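PDB 1JOV: HI1317 from Haemophilus influenzae, which probably catalyses the interconversion of the alpha and beta anomers of D-glucose 6-phosphate, as a member of the glucose-6-phosphate 1-epimerase family. Local coordinates for residues H18-V23 with P62-N67; G89-R94 with F112-D117; A40-W45 with M127-K132; V73-P78 with L135-Y140. All blocks are in the same frame, centred on the assembly; numbering follows the deposited sequence. Where two conformers were deposited one is given.

Contact 1: residues H18-V23 with P62-N67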
# COMPACT_ATOMS: atom_id res chain seq x y z
N HIS A 18 -13.72 -2.90 12.86
CA HIS A 18 -12.69 -2.35 13.75
C HIS A 18 -13.08 -0.92 14.02
O HIS A 18 -13.00 0.01 13.19
CB HIS A 18 -11.30 -2.41 13.15
CG HIS A 18 -10.81 -3.79 12.96
ND1 HIS A 18 -9.59 -4.17 13.49
CD2 HIS A 18 -11.30 -4.85 12.29
CE1 HIS A 18 -9.34 -5.42 13.11
NE2 HIS A 18 -10.37 -5.86 12.41
N ASN A 19 -13.53 -0.66 15.25
CA ASN A 19 -14.07 0.66 15.58
C ASN A 19 -15.18 0.99 14.58
O ASN A 19 -16.22 0.29 14.50
CB ASN A 19 -13.03 1.76 15.70
CG ASN A 19 -12.15 1.59 16.92
OD1 ASN A 19 -12.52 0.86 17.85
ND2 ASN A 19 -10.95 2.20 16.91
N ASP A 20 -14.96 2.00 13.78
CA ASP A 20 -15.94 2.45 12.75
C ASP A 20 -15.90 1.71 11.41
O ASP A 20 -16.86 1.77 10.64
CB ASP A 20 -15.66 3.91 12.41
CG ASP A 20 -16.16 4.87 13.47
OD1 ASP A 20 -16.88 4.42 14.39
OD2 ASP A 20 -15.84 6.06 13.39
N ILE A 21 -14.81 1.03 11.07
CA ILE A 21 -14.58 0.52 9.74
C ILE A 21 -14.61 -1.02 9.57
O ILE A 21 -13.98 -1.74 10.35
CB ILE A 21 -13.18 1.00 9.34
CG1 ILE A 21 -13.11 2.51 9.06
CG2 ILE A 21 -12.69 0.21 8.13
CD1 ILE A 21 -11.71 3.06 9.06
N PRO A 22 -15.31 -1.53 8.55
CA PRO A 22 -15.39 -2.99 8.32
C PRO A 22 -14.10 -3.47 7.65
O PRO A 22 -13.62 -2.75 6.72
CB PRO A 22 -16.60 -3.14 7.42
CG PRO A 22 -16.93 -1.76 6.99
CD PRO A 22 -16.10 -0.76 7.58
N VAL A 23 -13.57 -4.57 8.12
CA VAL A 23 -12.32 -5.13 7.67
C VAL A 23 -12.47 -6.61 7.39
O VAL A 23 -12.91 -7.39 8.23
CB VAL A 23 -11.18 -4.89 8.72
CG1 VAL A 23 -9.86 -5.53 8.26
CG2 VAL A 23 -11.03 -3.41 8.98
N PRO A 62 -6.60 5.07 14.43
CA PRO A 62 -7.98 5.24 14.94
C PRO A 62 -9.14 4.42 14.37
O PRO A 62 -10.25 4.22 14.96
CB PRO A 62 -8.26 6.78 14.79
CG PRO A 62 -7.06 7.42 13.99
CD PRO A 62 -6.05 6.30 13.82
N PHE A 63 -8.92 3.90 13.17
CA PHE A 63 -10.02 3.36 12.47
C PHE A 63 -11.36 4.09 12.45
O PHE A 63 -12.42 3.53 12.67
CB PHE A 63 -10.30 1.90 12.80
CG PHE A 63 -9.25 0.95 12.39
CD1 PHE A 63 -9.18 0.45 11.09
CD2 PHE A 63 -8.27 0.57 13.29
CE1 PHE A 63 -8.19 -0.43 10.73
CE2 PHE A 63 -7.26 -0.35 12.97
CZ PHE A 63 -7.23 -0.86 11.67
N LYS A 64 -11.30 5.33 12.07
CA LYS A 64 -12.44 6.18 11.96
C LYS A 64 -12.95 6.39 10.55
O LYS A 64 -12.17 6.80 9.65
CB LYS A 64 -12.06 7.54 12.55
CG LYS A 64 -13.09 8.65 12.33
CD LYS A 64 -14.44 8.38 13.05
CE LYS A 64 -15.54 9.41 12.63
NZ LYS A 64 -16.88 9.01 13.14
N ASN A 65 -14.25 6.19 10.37
CA ASN A 65 -14.83 6.30 9.06
C ASN A 65 -14.52 7.64 8.43
O ASN A 65 -14.65 8.68 9.06
CB ASN A 65 -16.31 5.93 8.97
CG ASN A 65 -17.18 6.81 9.84
OD1 ASN A 65 -17.32 6.57 11.04
ND2 ASN A 65 -17.76 7.84 9.25
N GLY A 66 -14.05 7.63 7.19
CA GLY A 66 -13.71 8.87 6.53
C GLY A 66 -12.35 9.51 6.72
O GLY A 66 -12.06 10.56 6.10
N ASN A 67 -11.52 8.92 7.58
CA ASN A 67 -10.18 9.31 7.94
C ASN A 67 -9.18 8.22 7.44
O ASN A 67 -9.35 7.07 7.81
CB ASN A 67 -10.11 9.33 9.47
CG ASN A 67 -8.80 9.76 9.99
OD1 ASN A 67 -8.04 8.94 10.52
ND2 ASN A 67 -8.45 11.06 9.80

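Contact 2: residues G89-R94 with F112-D117. With SO4 (sulfate ion), chain B.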
# COMPACT_ATOMS: atom_id res chain seq x y z
N GLY A 89 -6.37 12.38 -2.88
CA GLY A 89 -7.64 12.04 -3.50
C GLY A 89 -8.66 11.39 -2.56
O GLY A 89 -8.50 11.48 -1.35
N THR A 90 -9.73 10.80 -3.13
CA THR A 90 -10.85 10.38 -2.31
C THR A 90 -10.97 8.88 -2.20
O THR A 90 -11.73 8.36 -1.39
CB THR A 90 -12.17 10.93 -2.92
OG1 THR A 90 -12.28 10.48 -4.29
CG2 THR A 90 -12.16 12.51 -3.09
N ALA A 91 -10.23 8.17 -3.02
CA ALA A 91 -10.35 6.75 -2.97
C ALA A 91 -10.14 6.13 -1.56
O ALA A 91 -10.83 5.19 -1.19
CB ALA A 91 -9.35 6.11 -3.94
N ARG A 92 -9.20 6.68 -0.81
CA ARG A 92 -8.78 6.00 0.39
C ARG A 92 -9.70 6.33 1.61
O ARG A 92 -9.53 5.75 2.68
CB ARG A 92 -7.34 6.41 0.69
CG ARG A 92 -7.17 7.91 1.10
CD ARG A 92 -5.73 8.17 1.40
NE ARG A 92 -5.53 9.60 1.74
CZ ARG A 92 -4.54 10.10 2.46
NH1 ARG A 92 -3.58 9.35 2.94
NH2 ARG A 92 -4.49 11.46 2.64
N ILE A 93 -10.59 7.28 1.36
CA ILE A 93 -11.61 7.69 2.34
C ILE A 93 -13.05 7.35 2.05
O ILE A 93 -13.96 7.86 2.72
CB ILE A 93 -11.46 9.18 2.63
CG1 ILE A 93 -11.58 10.01 1.40
CG2 ILE A 93 -10.21 9.32 3.38
CD1 ILE A 93 -11.78 11.63 1.70
N ARG A 94 -13.29 6.51 1.03
CA ARG A 94 -14.60 6.10 0.56
C ARG A 94 -14.72 4.54 0.70
O ARG A 94 -13.72 3.88 0.74
CB ARG A 94 -14.81 6.46 -0.89
CG ARG A 94 -14.88 7.98 -1.13
CD ARG A 94 -14.63 8.49 -2.62
NE ARG A 94 -15.54 7.87 -3.58
CZ ARG A 94 -15.37 7.89 -4.89
NH1 ARG A 94 -14.30 8.50 -5.43
NH2 ARG A 94 -16.28 7.28 -5.68
N PHE A 112 -12.37 -5.77 -5.30
CA PHE A 112 -13.09 -4.66 -4.69
C PHE A 112 -13.47 -3.69 -5.76
O PHE A 112 -12.74 -3.51 -6.72
CB PHE A 112 -12.17 -3.99 -3.65
CG PHE A 112 -11.79 -4.95 -2.57
CD1 PHE A 112 -12.62 -5.13 -1.49
CD2 PHE A 112 -10.60 -5.70 -2.65
CE1 PHE A 112 -12.28 -6.00 -0.49
CE2 PHE A 112 -10.27 -6.58 -1.63
CZ PHE A 112 -11.10 -6.72 -0.56
N GLU A 113 -14.62 -3.01 -5.62
CA GLU A 113 -14.96 -1.98 -6.62
C GLU A 113 -15.39 -0.67 -5.89
O GLU A 113 -15.91 -0.74 -4.76
CB GLU A 113 -16.11 -2.45 -7.50
CG GLU A 113 -15.63 -3.64 -8.41
CD GLU A 113 -16.78 -4.32 -9.10
OE1 GLU A 113 -17.81 -4.53 -8.40
OE2 GLU A 113 -16.69 -4.56 -10.30
N LEU A 114 -15.11 0.45 -6.56
CA LEU A 114 -15.47 1.78 -6.07
C LEU A 114 -16.46 2.37 -7.07
O LEU A 114 -16.24 2.29 -8.33
CB LEU A 114 -14.24 2.71 -6.04
CG LEU A 114 -14.54 4.18 -5.63
CD1 LEU A 114 -15.12 4.08 -4.24
CD2 LEU A 114 -13.21 4.94 -5.74
N PHE A 115 -17.58 2.87 -6.57
CA PHE A 115 -18.64 3.42 -7.43
C PHE A 115 -18.90 4.88 -7.16
O PHE A 115 -18.73 5.38 -6.04
CB PHE A 115 -19.95 2.65 -7.24
CG PHE A 115 -19.90 1.23 -7.70
CD1 PHE A 115 -20.14 0.88 -9.05
CD2 PHE A 115 -19.65 0.24 -6.77
CE1 PHE A 115 -20.03 -0.43 -9.45
CE2 PHE A 115 -19.55 -1.04 -7.15
CZ PHE A 115 -19.71 -1.40 -8.49
N SER A 116 -19.30 5.59 -8.21
CA SER A 116 -19.61 6.97 -8.19
C SER A 116 -20.94 7.13 -7.58
O SER A 116 -21.70 6.17 -7.40
CB SER A 116 -19.72 7.54 -9.61
OG SER A 116 -20.89 7.09 -10.26
N ASP A 117 -21.22 8.36 -7.24
CA ASP A 117 -22.50 8.63 -6.65
C ASP A 117 -23.65 8.45 -7.64
O ASP A 117 -24.77 8.47 -7.20
CB ASP A 117 -22.53 10.06 -6.08
CG ASP A 117 -22.44 11.11 -7.16
OD1 ASP A 117 -21.98 10.74 -8.28
OD2 ASP A 117 -22.80 12.32 -6.98
S SO4 B . -1.42 11.99 4.68
O1 SO4 B . -1.55 10.54 4.64
O2 SO4 B . -0.70 12.34 3.50
O3 SO4 B . -0.71 12.45 5.89
O4 SO4 B . -2.73 12.58 4.77
O HOH W 1 -18.37 6.27 -3.44

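Contact 3: residues A40-W45 with M127-K132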
# COMPACT_ATOMS: atom_id res chain seq x y z
N ALA A 40 -10.54 0.13 0.07
CA ALA A 40 -10.09 -1.21 -0.37
C ALA A 40 -8.64 -1.35 0.06
O ALA A 40 -7.75 -1.68 -0.79
CB ALA A 40 -10.22 -1.29 -1.92
N GLN A 41 -8.34 -1.13 1.34
CA GLN A 41 -6.98 -0.96 1.76
C GLN A 41 -6.37 -2.17 2.46
O GLN A 41 -6.78 -2.54 3.56
CB GLN A 41 -6.86 0.28 2.64
CG GLN A 41 -5.49 0.71 2.93
CD GLN A 41 -5.50 2.13 3.51
OE1 GLN A 41 -6.33 2.97 3.18
NE2 GLN A 41 -4.45 2.38 4.35
N LEU A 42 -5.54 -2.93 1.77
CA LEU A 42 -4.83 -4.03 2.46
C LEU A 42 -4.01 -3.45 3.66
O LEU A 42 -3.21 -2.50 3.46
CB LEU A 42 -3.87 -4.62 1.42
CG LEU A 42 -3.07 -5.84 1.92
CD1 LEU A 42 -3.86 -7.11 2.41
CD2 LEU A 42 -2.09 -6.25 0.78
N ILE A 43 -4.36 -3.85 4.89
CA ILE A 43 -3.56 -3.40 6.03
C ILE A 43 -2.66 -4.38 6.75
O ILE A 43 -1.88 -3.96 7.63
CB ILE A 43 -4.53 -2.68 7.02
CG1 ILE A 43 -5.71 -3.58 7.37
CG2 ILE A 43 -5.00 -1.41 6.32
CD1 ILE A 43 -6.52 -3.10 8.59
N SER A 44 -2.78 -5.65 6.39
CA SER A 44 -1.91 -6.67 6.99
C SER A 44 -1.75 -7.82 5.98
O SER A 44 -2.70 -8.18 5.29
CB SER A 44 -2.58 -7.24 8.23
OG SER A 44 -1.87 -8.36 8.79
N TRP A 45 -0.57 -8.33 5.91
CA TRP A 45 -0.35 -9.51 5.06
C TRP A 45 0.80 -10.31 5.64
O TRP A 45 1.91 -9.82 5.70
CB TRP A 45 -0.17 -9.18 3.54
CG TRP A 45 0.22 -10.39 2.78
CD1 TRP A 45 -0.46 -11.57 2.67
CD2 TRP A 45 1.42 -10.54 2.01
NE1 TRP A 45 0.22 -12.44 1.85
CE2 TRP A 45 1.43 -11.86 1.52
CE3 TRP A 45 2.52 -9.73 1.75
CZ2 TRP A 45 2.45 -12.33 0.70
CZ3 TRP A 45 3.57 -10.21 0.95
CH2 TRP A 45 3.53 -11.52 0.49
N MET A 127 -6.70 -8.34 -5.44
CA MET A 127 -5.61 -8.80 -4.62
C MET A 127 -5.52 -10.32 -4.74
O MET A 127 -6.52 -10.96 -4.55
CB MET A 127 -5.83 -8.45 -3.13
CG MET A 127 -6.03 -6.91 -2.95
SD MET A 127 -6.32 -6.59 -1.16
CE MET A 127 -6.72 -4.82 -1.25
N VAL A 128 -4.35 -10.85 -5.08
CA VAL A 128 -4.15 -12.27 -5.26
C VAL A 128 -3.08 -12.70 -4.25
O VAL A 128 -1.95 -12.22 -4.28
CB VAL A 128 -3.71 -12.64 -6.71
CG1 VAL A 128 -3.58 -14.15 -6.86
CG2 VAL A 128 -4.67 -12.07 -7.74
N PHE A 129 -3.46 -13.61 -3.36
CA PHE A 129 -2.59 -14.14 -2.31
C PHE A 129 -2.15 -15.59 -2.55
O PHE A 129 -2.97 -16.51 -2.64
CB PHE A 129 -3.34 -14.12 -0.95
CG PHE A 129 -3.88 -12.75 -0.57
CD1 PHE A 129 -3.07 -11.86 0.14
CD2 PHE A 129 -5.15 -12.33 -0.90
CE1 PHE A 129 -3.49 -10.61 0.52
CE2 PHE A 129 -5.60 -11.08 -0.52
CZ PHE A 129 -4.78 -10.19 0.20
N THR A 130 -0.85 -15.75 -2.64
CA THR A 130 -0.16 -17.04 -2.79
C THR A 130 0.99 -16.92 -1.78
O THR A 130 0.82 -16.47 -0.64
CB THR A 130 0.40 -17.18 -4.24
OG1 THR A 130 1.23 -16.04 -4.60
CG2 THR A 130 -0.75 -17.27 -5.24
N ASP A 131 2.20 -17.36 -2.13
CA ASP A 131 3.31 -16.95 -1.30
C ASP A 131 3.66 -15.50 -1.56
O ASP A 131 4.50 -14.91 -0.86
CB ASP A 131 4.56 -17.82 -1.62
CG ASP A 131 4.96 -17.74 -3.09
OD1 ASP A 131 4.14 -18.09 -3.98
OD2 ASP A 131 6.10 -17.34 -3.48
N LYS A 132 3.07 -14.93 -2.56
CA LYS A 132 3.34 -13.53 -2.87
C LYS A 132 2.00 -12.78 -2.74
O LYS A 132 0.95 -13.41 -2.58
CB LYS A 132 4.01 -13.40 -4.24
CG LYS A 132 5.18 -14.34 -4.49
CD LYS A 132 5.91 -13.99 -5.80
CE LYS A 132 7.32 -14.56 -5.83
NZ LYS A 132 7.94 -14.43 -7.18
O HOH W 2 -0.33 -14.92 1.28

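Contact 4: residues V73-P78 with L135-Y140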
# COMPACT_ATOMS: atom_id res chain seq x y z
N VAL A 73 -1.73 -0.44 2.38
CA VAL A 73 -1.51 0.03 1.02
C VAL A 73 -2.63 0.94 0.62
O VAL A 73 -3.57 0.61 -0.03
CB VAL A 73 -1.47 -1.20 0.03
CG1 VAL A 73 -1.10 -0.67 -1.34
CG2 VAL A 73 -0.49 -2.20 0.54
N PRO A 74 -2.59 2.20 1.06
CA PRO A 74 -3.61 3.18 0.70
C PRO A 74 -3.55 3.37 -0.83
O PRO A 74 -2.47 3.36 -1.45
CB PRO A 74 -3.13 4.53 1.31
CG PRO A 74 -2.07 4.10 2.35
CD PRO A 74 -1.45 2.70 1.86
N ILE A 75 -4.70 3.58 -1.38
CA ILE A 75 -4.86 3.86 -2.81
C ILE A 75 -4.97 5.36 -3.02
O ILE A 75 -5.96 5.93 -2.49
CB ILE A 75 -6.18 3.16 -3.30
CG1 ILE A 75 -6.26 1.61 -3.04
CG2 ILE A 75 -6.50 3.48 -4.79
CD1 ILE A 75 -5.17 0.95 -3.77
N CYS A 76 -3.93 5.99 -3.56
CA CYS A 76 -4.02 7.44 -3.84
C CYS A 76 -4.60 7.63 -5.23
O CYS A 76 -4.00 7.09 -6.17
CB CYS A 76 -2.61 8.02 -3.75
SG CYS A 76 -1.78 7.55 -2.21
N TYR A 77 -5.71 8.31 -5.35
CA TYR A 77 -6.43 8.42 -6.61
C TYR A 77 -7.59 9.37 -6.41
O TYR A 77 -8.21 9.26 -5.34
CB TYR A 77 -6.98 7.01 -6.95
CG TYR A 77 -7.90 6.99 -8.11
CD1 TYR A 77 -7.42 6.92 -9.43
CD2 TYR A 77 -9.27 6.98 -7.92
CE1 TYR A 77 -8.32 6.83 -10.49
CE2 TYR A 77 -10.14 6.93 -8.94
CZ TYR A 77 -9.68 6.84 -10.29
OH TYR A 77 -10.57 6.79 -11.36
N PRO A 78 -7.90 10.24 -7.38
CA PRO A 78 -7.26 10.36 -8.71
C PRO A 78 -6.18 11.42 -8.84
O PRO A 78 -5.83 11.82 -9.96
CB PRO A 78 -8.47 10.72 -9.61
CG PRO A 78 -9.33 11.70 -8.68
CD PRO A 78 -9.11 11.07 -7.29
N LEU A 135 -1.29 -6.99 -5.90
CA LEU A 135 -2.34 -6.01 -5.78
C LEU A 135 -2.38 -5.11 -7.03
O LEU A 135 -1.37 -4.49 -7.36
CB LEU A 135 -1.99 -5.19 -4.56
CG LEU A 135 -3.02 -4.24 -4.06
CD1 LEU A 135 -2.78 -3.94 -2.59
CD2 LEU A 135 -3.03 -2.97 -4.88
N THR A 136 -3.50 -5.04 -7.70
CA THR A 136 -3.63 -4.24 -8.93
C THR A 136 -4.75 -3.25 -8.79
O THR A 136 -5.80 -3.61 -8.26
CB THR A 136 -4.00 -5.15 -10.12
OG1 THR A 136 -2.96 -6.10 -10.31
CG2 THR A 136 -4.18 -4.34 -11.38
N PHE A 137 -4.53 -2.03 -9.22
CA PHE A 137 -5.54 -1.00 -9.21
C PHE A 137 -5.88 -0.63 -10.66
O PHE A 137 -4.96 -0.44 -11.44
CB PHE A 137 -5.06 0.30 -8.48
CG PHE A 137 -5.95 1.51 -8.66
CD1 PHE A 137 -7.00 1.74 -7.79
CD2 PHE A 137 -5.78 2.41 -9.71
CE1 PHE A 137 -7.87 2.84 -7.96
CE2 PHE A 137 -6.62 3.51 -9.90
CZ PHE A 137 -7.68 3.73 -9.02
N THR A 138 -7.16 -0.52 -11.04
CA THR A 138 -7.55 -0.11 -12.38
C THR A 138 -8.50 1.03 -12.25
O THR A 138 -9.48 1.01 -11.47
CB THR A 138 -8.31 -1.25 -13.13
OG1 THR A 138 -7.47 -2.44 -13.08
CG2 THR A 138 -8.51 -0.83 -14.65
N HIS A 139 -8.31 1.96 -13.16
CA HIS A 139 -9.06 3.19 -13.27
C HIS A 139 -10.15 3.12 -14.35
O HIS A 139 -9.81 2.81 -15.47
CB HIS A 139 -8.00 4.22 -13.72
CG HIS A 139 -8.51 5.50 -14.26
ND1 HIS A 139 -9.46 6.28 -13.64
CD2 HIS A 139 -8.13 6.17 -15.38
CE1 HIS A 139 -9.62 7.39 -14.36
NE2 HIS A 139 -8.88 7.32 -15.44
N TYR A 140 -11.39 3.44 -14.00
CA TYR A 140 -12.45 3.50 -14.97
C TYR A 140 -13.07 4.87 -15.01
O TYR A 140 -14.24 5.04 -15.39
CB TYR A 140 -13.51 2.45 -14.64
CG TYR A 140 -12.97 1.03 -14.85
CD1 TYR A 140 -12.61 0.57 -16.10
CD2 TYR A 140 -12.84 0.19 -13.77
CE1 TYR A 140 -12.10 -0.74 -16.23
CE2 TYR A 140 -12.35 -1.08 -13.88
CZ TYR A 140 -11.97 -1.56 -15.10
OH TYR A 140 -11.47 -2.83 -15.23

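Contact 1: residues H18-V23 with P62-N67
Asn19 ND2 donates to Pro62 O across 2.9 Å, and the bond is nearly straight at 166°. The carbonyl oxygen lies close to the amide plane of Asn19, whereas the nitrogen stands well above the plane of the Pro62 carbonyl. Asn19 was modelled in two conformers, so this bond belongs to one of them; in it OD1 faces the chain terminus, accepting from Met1 N and Lys2 N. One residue on, the backbone takes over: Asp20 N donates to Phe63 O at 3.2 Å. Both donors sit in the two central residues of a type II' turn, His18 to Ile21, which closes the hairpin of strands 13-18 and 21-28.

Beneath this polar layer lies the Phe63 ring. CB of His18 rests over one face, 4.1 Å from the ring centroid and 13° off its normal, while the imidazole meets the phenyl ring obliquely and hydrogen-bonds through NE2 to His25. At the edge of the phenyl ring Ile21 CD1 comes to 4.2 Å from Phe63 CD1; with Ile21 CG1 beside the backbone N (chi1 -72°), the delta methyl also packs on the Phe63 carbonyl carbon. Toward the surface, Asp20 OD2 and Lys64 NZ form a salt bridge, though the modelled place of OD2 is doubtful. The chemistry therefore implies that two hydrogen bonds to main-chain carbonyls and the packing of the Phe63 ring hold loop 62-67 to the hairpin.

Contact 2: residues G89-R94 with F112-D117
Arg94 and Leu114 account for most of this contact, in which the loop leading into strand 97-104 folds back on strand 107-115 in the beta-sandwich core of the galactose-mutarotase fold. The two side chains cross at about a right angle. Leu114 puts its branched end under one face of the Arg94 guanidinium: CD2 lies 3.7 Å from NH1, and CG lies 3.6 Å from NH2. A bend at chi3 (56°) turns the arginine's flat head across the leucine, so that its edge can make polar bonds while its face packs on methyls.

Thr90 OG1, Phe115 O and a water meet that edge. NH1 gives a hydrogen bond to Thr90 OG1 within its own loop. NH2 donates to Phe115 O at 3.1 Å, a bent bond whose acceptor lies in the guanidinium plane although the nitrogen stands above the carbonyl plane. The water accepts from Arg94 NE and donates to the same carbonyl oxygen at 2.8 Å. NH1 also forms a salt bridge to Glu122 on strand 121-129. Ala91 adds a looser apolar touch, its CB 4.4 Å from Leu114 CD2.

Arg92, on the same loop, extends instead to a sulfate also bound by Arg70. The ion probably came from the crystallisation liquor, but its site is consistent with a phosphate-binding role. Arg92 NH1 meets sulfate O1 at 2.9 Å and 175°, and NH2 meets O4 at 3.0 Å.

Contact 3: residues A40-W45 with M127-K132
Two beta sheets pack face to face here, with Leu42 and Trp45 of strand 41-47 meeting Met127 and Phe129 of strand 121-129. The short strand segments approach to 10.7 Å and run 32° from parallel, a separation bridged by side chains without a direct hydrogen bond. Met127 is extended beyond CG (chi2 179°), which carries its terminal methyl across to the start of strand 41-47, where CE lies 3.3 Å from Ala40 O, just before the strand, and 3.9 Å from Leu42 CB. Phe129 presents its ring edge to two neighbours. Leu42 CD1 sits near the ring plane, 3.9 Å from CZ, and Trp45 CD1 comes to 3.6 Å from Phe129 CD1.

Such layering belongs to the supersandwich of galactose mutarotases, and Ile35 of strand 31-36 helps to fill the interior beside Leu42 and Met127. Strand 41-47 is not regular: Ile43 and Ser44 together face Lys34 in a classic beta bulge, which precedes Trp45.

The five-membered ring of Trp45 and the Phe129 ring meet obliquely, their planes at 47°. Farther along the indole, CZ2 approaches Lys132 C, and Asp131 O lies at the indole edge. These two residues belong to the turn after strand 121-129, where Thr130 OG1 accepts from Lys132 N in an ST turn. A water completes the join, accepting from Trp45 NE1 at 2.6 Å and donating to Thr130 O at 2.7 Å.

Contact 4: residues V73-P78 with L135-Y140
Phe137 stands at the apolar centre, between Ile75 and Tyr77. Ile75 CG2, the branch anti to the backbone N, touches the phenyl ring at both CD1 and CE1, 3.5 Å from each. Tyr77 crosses Phe137 at about a right angle, and Phe137 CZ sits over one face of the tyrosine ring, offset toward the rim and only 3.2 Å from Tyr77 CD1. The opposite face is covered by Pro78, whose CB lies over the ring centre; the peptide bond before this proline is cis. The phenol ring is thus held between a proline and a phenylalanine. At one end of the contact Val73 and Leu135 reach toward each other tip to tip, CG1 to CD1 at 3.9 Å.

At the other end comes the polar edge. Tyr77 OH and His139 ND1 share a short hydrogen bond of 2.6 Å, in which either may be the donor. The hydroxyl lies near the imidazole plane and ND1 near the phenol plane, with the two ring planes at 65°. His139 NE2 makes a weak bond to Glu143 O, so the imidazole is held at both nitrogens. Tyr77, Phe137 and His139 together form an aromatic cluster.

No helix covers this region. Strand 75-76 edges one antiparallel sheet, pairing with strand 145-154, while strand 133-139 lies within another, between strands 121-129 and 261-268; Trp96 and Leu262 extend the packing around Phe137.

In the fold
Three of the contacts are stitched together by the main chain. Leu42 O of contact 3 lies 2.8 Å from Val73 N of contact 4, a probable hydrogen bond, and Ala91 N of contact 2 lies 3.3 Å from Tyr77 O of contact 4, probably another. Contacts 2 and 4 are the nearest pair, with centres about 9 Å apart. Contact 1 is more peripheral and joins contact 3 by packing, Phe63 CE1 to Ile43 CD1 at 3.8 Å, and contact 2 through Gly66 O and Ile93 CG2 at 3.5 Å. Contact 4 comes close to the predicted active site: the side chain of Val73 is about 6 Å from that of His150 and about 8 Å from that of Glu248.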